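Local coordinates for sulfite dehydrogenase (Paracoccus pantotrophus, PDB 2XTS), which probably oxidises protein-bound sulfane sulfur at a molybdenum-molybdopterin centre, passing the electrons on to heme c, as part of the Sox sulfur-oxidation system, at residues A[302-316]-A[323-335]. Numbering follows the deposited sequence. Where two conformers were deposited one is given.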
# COMPACT_ATOMS: atom_id res chain seq x y z
N VAL A 302 26.26 1.03 -8.72
CA VAL A 302 26.39 -0.35 -8.30
C VAL A 302 27.78 -0.86 -8.71
O VAL A 302 28.26 -0.58 -9.82
CB VAL A 302 25.26 -1.20 -8.91
CG1 VAL A 302 25.54 -2.68 -8.72
CG2 VAL A 302 23.95 -0.82 -8.30
N SER A 303 28.44 -1.58 -7.80
CA SER A 303 29.69 -2.25 -8.10
C SER A 303 29.51 -3.74 -7.97
O SER A 303 28.79 -4.21 -7.09
CB SER A 303 30.79 -1.77 -7.15
OG SER A 303 32.04 -2.44 -7.39
N LEU A 304 30.16 -4.50 -8.86
CA LEU A 304 30.22 -5.94 -8.75
C LEU A 304 31.53 -6.45 -8.18
O LEU A 304 31.68 -7.67 -8.02
CB LEU A 304 30.01 -6.59 -10.14
CG LEU A 304 28.87 -6.03 -11.00
CD1 LEU A 304 28.82 -6.83 -12.29
CD2 LEU A 304 27.53 -6.06 -10.26
N ASP A 305 32.48 -5.54 -7.94
CA ASP A 305 33.85 -5.92 -7.60
C ASP A 305 34.36 -5.20 -6.37
O ASP A 305 35.54 -4.92 -6.23
CB ASP A 305 34.77 -5.74 -8.82
CG ASP A 305 34.88 -4.32 -9.31
OD1 ASP A 305 34.34 -3.39 -8.67
OD2 ASP A 305 35.58 -4.14 -10.34
N GLY A 306 33.46 -4.93 -5.42
CA GLY A 306 33.85 -4.39 -4.12
C GLY A 306 34.28 -2.94 -4.10
O GLY A 306 34.99 -2.52 -3.19
N GLY A 307 33.86 -2.19 -5.12
CA GLY A 307 34.14 -0.77 -5.20
C GLY A 307 35.32 -0.38 -6.06
O GLY A 307 35.67 0.78 -6.10
N LYS A 308 35.89 -1.32 -6.79
CA LYS A 308 36.95 -0.98 -7.75
C LYS A 308 36.37 -0.26 -8.96
O LYS A 308 37.01 0.61 -9.54
CB LYS A 308 37.69 -2.24 -8.18
CG LYS A 308 38.56 -2.85 -7.12
CD LYS A 308 39.28 -4.07 -7.65
CE LYS A 308 40.28 -4.61 -6.65
NZ LYS A 308 41.09 -5.71 -7.25
N ASN A 309 35.16 -0.67 -9.36
CA ASN A 309 34.50 -0.09 -10.52
C ASN A 309 33.00 -0.01 -10.30
O ASN A 309 32.40 -0.91 -9.71
CB ASN A 309 34.77 -0.88 -11.78
CG ASN A 309 36.25 -0.95 -12.12
OD1 ASN A 309 36.93 -1.93 -11.78
ND2 ASN A 309 36.74 0.09 -12.75
N TRP A 310 32.44 1.09 -10.76
CA TRP A 310 31.02 1.39 -10.56
C TRP A 310 30.30 1.61 -11.87
O TRP A 310 30.87 2.16 -12.79
CB TRP A 310 30.88 2.65 -9.71
CG TRP A 310 31.48 2.54 -8.34
CD1 TRP A 310 32.76 2.83 -7.96
CD2 TRP A 310 30.81 2.09 -7.15
NE1 TRP A 310 32.93 2.60 -6.63
CE2 TRP A 310 31.75 2.12 -6.11
CE3 TRP A 310 29.51 1.64 -6.88
CZ2 TRP A 310 31.43 1.76 -4.81
CZ3 TRP A 310 29.20 1.27 -5.58
CH2 TRP A 310 30.17 1.32 -4.57
N THR A 311 29.03 1.22 -11.90
CA THR A 311 28.11 1.45 -13.01
C THR A 311 26.85 2.09 -12.45
O THR A 311 26.29 1.61 -11.46
CB THR A 311 27.73 0.11 -13.69
OG1 THR A 311 28.92 -0.57 -14.12
CG2 THR A 311 26.80 0.31 -14.87
N THR A 312 26.40 3.16 -13.07
CA THR A 312 25.19 3.84 -12.63
C THR A 312 23.99 2.96 -12.99
O THR A 312 23.83 2.53 -14.12
CB THR A 312 25.10 5.27 -13.19
OG1 THR A 312 26.27 6.00 -12.75
CG2 THR A 312 23.83 5.95 -12.71
N ALA A 313 23.18 2.67 -11.98
CA ALA A 313 21.95 1.90 -12.12
C ALA A 313 20.87 2.83 -12.64
O ALA A 313 21.08 4.04 -12.80
CB ALA A 313 21.54 1.30 -10.75
N ARG A 314 19.69 2.28 -12.91
CA ARG A 314 18.54 3.14 -13.24
C ARG A 314 17.58 3.22 -12.07
O ARG A 314 17.48 2.28 -11.28
CB ARG A 314 17.83 2.66 -14.50
CG ARG A 314 17.00 1.41 -14.35
CD ARG A 314 16.35 1.02 -15.68
NE ARG A 314 15.57 -0.20 -15.51
CZ ARG A 314 16.08 -1.43 -15.50
NH1 ARG A 314 17.39 -1.63 -15.61
NH2 ARG A 314 15.29 -2.48 -15.32
N ILE A 315 16.95 4.38 -11.93
CA ILE A 315 15.85 4.60 -11.00
C ILE A 315 14.59 4.10 -11.67
O ILE A 315 14.28 4.53 -12.79
CB ILE A 315 15.67 6.11 -10.71
CG1 ILE A 315 16.93 6.65 -10.03
CG2 ILE A 315 14.39 6.36 -9.92
CD1 ILE A 315 17.54 5.70 -9.06
N THR A 316 13.89 3.18 -11.01
CA THR A 316 12.62 2.65 -11.48
C THR A 316 11.50 3.34 -10.73
O THR A 316 11.33 3.14 -9.53
CB THR A 316 12.60 1.13 -11.30
OG1 THR A 316 13.61 0.60 -12.16
CG2 THR A 316 11.27 0.52 -11.66
N ALA A 323 12.04 9.83 0.56
CA ALA A 323 11.22 8.65 0.32
C ALA A 323 12.06 7.55 -0.31
O ALA A 323 13.05 7.80 -1.00
CB ALA A 323 10.06 8.99 -0.59
N LEU A 324 11.66 6.32 -0.05
CA LEU A 324 12.33 5.19 -0.68
C LEU A 324 12.24 5.30 -2.19
O LEU A 324 11.24 5.72 -2.76
CB LEU A 324 11.75 3.85 -0.24
CG LEU A 324 12.00 3.38 1.19
CD1 LEU A 324 11.42 1.97 1.37
CD2 LEU A 324 13.47 3.36 1.48
N THR A 325 13.33 4.87 -2.82
CA THR A 325 13.53 4.93 -4.25
C THR A 325 14.08 3.59 -4.71
O THR A 325 15.05 3.09 -4.14
CB THR A 325 14.51 6.09 -4.56
OG1 THR A 325 14.01 7.28 -3.94
CG2 THR A 325 14.69 6.31 -6.06
N ARG A 326 13.47 3.02 -5.74
CA ARG A 326 13.86 1.72 -6.27
C ARG A 326 14.86 1.89 -7.38
O ARG A 326 14.67 2.72 -8.24
CB ARG A 326 12.62 1.02 -6.79
CG ARG A 326 12.86 -0.36 -7.43
CD ARG A 326 13.47 -1.42 -6.52
NE ARG A 326 12.68 -1.61 -5.30
CZ ARG A 326 12.95 -2.47 -4.33
NH1 ARG A 326 14.02 -3.25 -4.39
NH2 ARG A 326 12.18 -2.51 -3.26
N PHE A 327 15.93 1.09 -7.35
CA PHE A 327 16.89 1.05 -8.46
C PHE A 327 17.09 -0.35 -8.96
O PHE A 327 16.90 -1.34 -8.24
CB PHE A 327 18.26 1.67 -8.09
CG PHE A 327 19.04 0.91 -7.05
CD1 PHE A 327 19.93 -0.10 -7.42
CD2 PHE A 327 18.91 1.20 -5.70
CE1 PHE A 327 20.65 -0.80 -6.46
CE2 PHE A 327 19.64 0.50 -4.73
CZ PHE A 327 20.50 -0.49 -5.10
N HIS A 328 17.49 -0.44 -10.24
CA HIS A 328 17.77 -1.71 -10.88
C HIS A 328 19.00 -1.63 -11.75
O HIS A 328 19.28 -0.60 -12.36
CB HIS A 328 16.64 -2.16 -11.80
CG HIS A 328 15.37 -2.47 -11.09
ND1 HIS A 328 15.14 -3.62 -10.37
CD2 HIS A 328 14.21 -1.77 -11.04
CE1 HIS A 328 13.92 -3.59 -9.86
NE2 HIS A 328 13.34 -2.48 -10.26
N LEU A 329 19.73 -2.74 -11.81
CA LEU A 329 20.80 -2.93 -12.79
C LEU A 329 20.70 -4.36 -13.26
O LEU A 329 20.71 -5.29 -12.46
CB LEU A 329 22.19 -2.66 -12.20
CG LEU A 329 23.38 -2.76 -13.18
CD1 LEU A 329 23.43 -1.53 -14.08
CD2 LEU A 329 24.72 -2.96 -12.49
N ASP A 330 20.56 -4.53 -14.58
CA ASP A 330 20.49 -5.84 -15.17
C ASP A 330 21.87 -6.24 -15.64
O ASP A 330 22.51 -5.49 -16.36
CB ASP A 330 19.48 -5.82 -16.30
CG ASP A 330 18.09 -5.45 -15.79
OD1 ASP A 330 17.57 -6.24 -14.96
OD2 ASP A 330 17.51 -4.42 -16.22
N ILE A 331 22.32 -7.42 -15.22
CA ILE A 331 23.62 -7.95 -15.67
C ILE A 331 23.50 -9.35 -16.27
O ILE A 331 22.46 -10.00 -16.17
CB ILE A 331 24.68 -7.93 -14.53
CG1 ILE A 331 24.39 -9.00 -13.47
CG2 ILE A 331 24.78 -6.54 -13.92
CD1 ILE A 331 25.59 -9.31 -12.54
N ASP A 332 24.59 -9.80 -16.88
CA ASP A 332 24.70 -11.16 -17.37
C ASP A 332 25.73 -11.86 -16.48
O ASP A 332 26.93 -11.66 -16.65
CB ASP A 332 25.12 -11.12 -18.84
CG ASP A 332 25.14 -12.48 -19.50
OD1 ASP A 332 25.03 -13.51 -18.81
OD2 ASP A 332 25.28 -12.51 -20.75
N TRP A 333 25.28 -12.69 -15.54
CA TRP A 333 26.18 -13.30 -14.56
C TRP A 333 26.89 -14.52 -15.16
O TRP A 333 26.24 -15.49 -15.57
CB TRP A 333 25.42 -13.68 -13.29
CG TRP A 333 26.31 -14.20 -12.19
CD1 TRP A 333 27.52 -13.68 -11.78
CD2 TRP A 333 26.07 -15.35 -11.36
NE1 TRP A 333 28.02 -14.43 -10.75
CE2 TRP A 333 27.15 -15.45 -10.46
CE3 TRP A 333 25.04 -16.28 -11.29
CZ2 TRP A 333 27.24 -16.48 -9.52
CZ3 TRP A 333 25.12 -17.28 -10.36
CH2 TRP A 333 26.21 -17.37 -9.47
N ASP A 334 28.22 -14.45 -15.21
CA ASP A 334 29.03 -15.55 -15.76
C ASP A 334 29.37 -16.63 -14.71
O ASP A 334 30.11 -17.55 -14.99
CB ASP A 334 30.30 -15.01 -16.45
CG ASP A 334 31.25 -14.30 -15.51
OD1 ASP A 334 31.00 -14.29 -14.29
OD2 ASP A 334 32.28 -13.77 -16.00
N GLY A 335 28.82 -16.53 -13.50
CA GLY A 335 29.03 -17.53 -12.48
C GLY A 335 30.25 -17.23 -11.60
O GLY A 335 30.54 -18.00 -10.71
O HOH W 1 15.46 -5.01 -13.73
O HOH W 2 11.50 4.58 -7.21
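In the beta hairpin of strands 311-316 and 325-333, the pairing is antiparallel and includes the hydrogen-bonded pair Arg314-His328: Arg314 N reaches His328 O at 3.0 Å (N-H...O 165°), and His328 N returns to Arg314 O at 2.9 Å. Beyond the non-hydrogen-bonded pair Ile315-Phe327, Thr316 N still donates to Arg326 O, while a water that accepts from Arg326 N and donates to Thr316 O spans the other side.

Arg314 also reaches along the neighbouring strand. With CG between the backbone N and carbonyl carbon (chi1 73°) and the chain extended from there to NE, both terminal nitrogens come end-on to a single oxygen, Asp330 OD2: NH1 at 2.9 Å, from above the carboxylate plane, and NH2 at 3.1 Å, on the syn side. The planes of the two groups are 35° apart, and His328 CB lies over one guanidinium face. A second water receives a weak bond from Arg314 NH2 and donates to Asp330 OD1, while Arg111 O of the second subunit also accepts from NH2, placing this salt bridge at the subunit interface.

This hairpin belongs to the E-set-like Mo-co dimerisation domain, whose sheet continues through strand 297-303. On the sheet face of Phe327, Val302 CG2 approaches Phe327 CE1 obliquely at 3.8 Å, and Ala313 CB meets CD1 of the same ring. The methyls of Leu329 diverge, CD1 to Thr311 CG2 and CD2 to Val302 CG1 (both 3.9 Å). Farther along, Leu304 CD1 and Ile331 CD1 meet tip to tip at 4.1 Å.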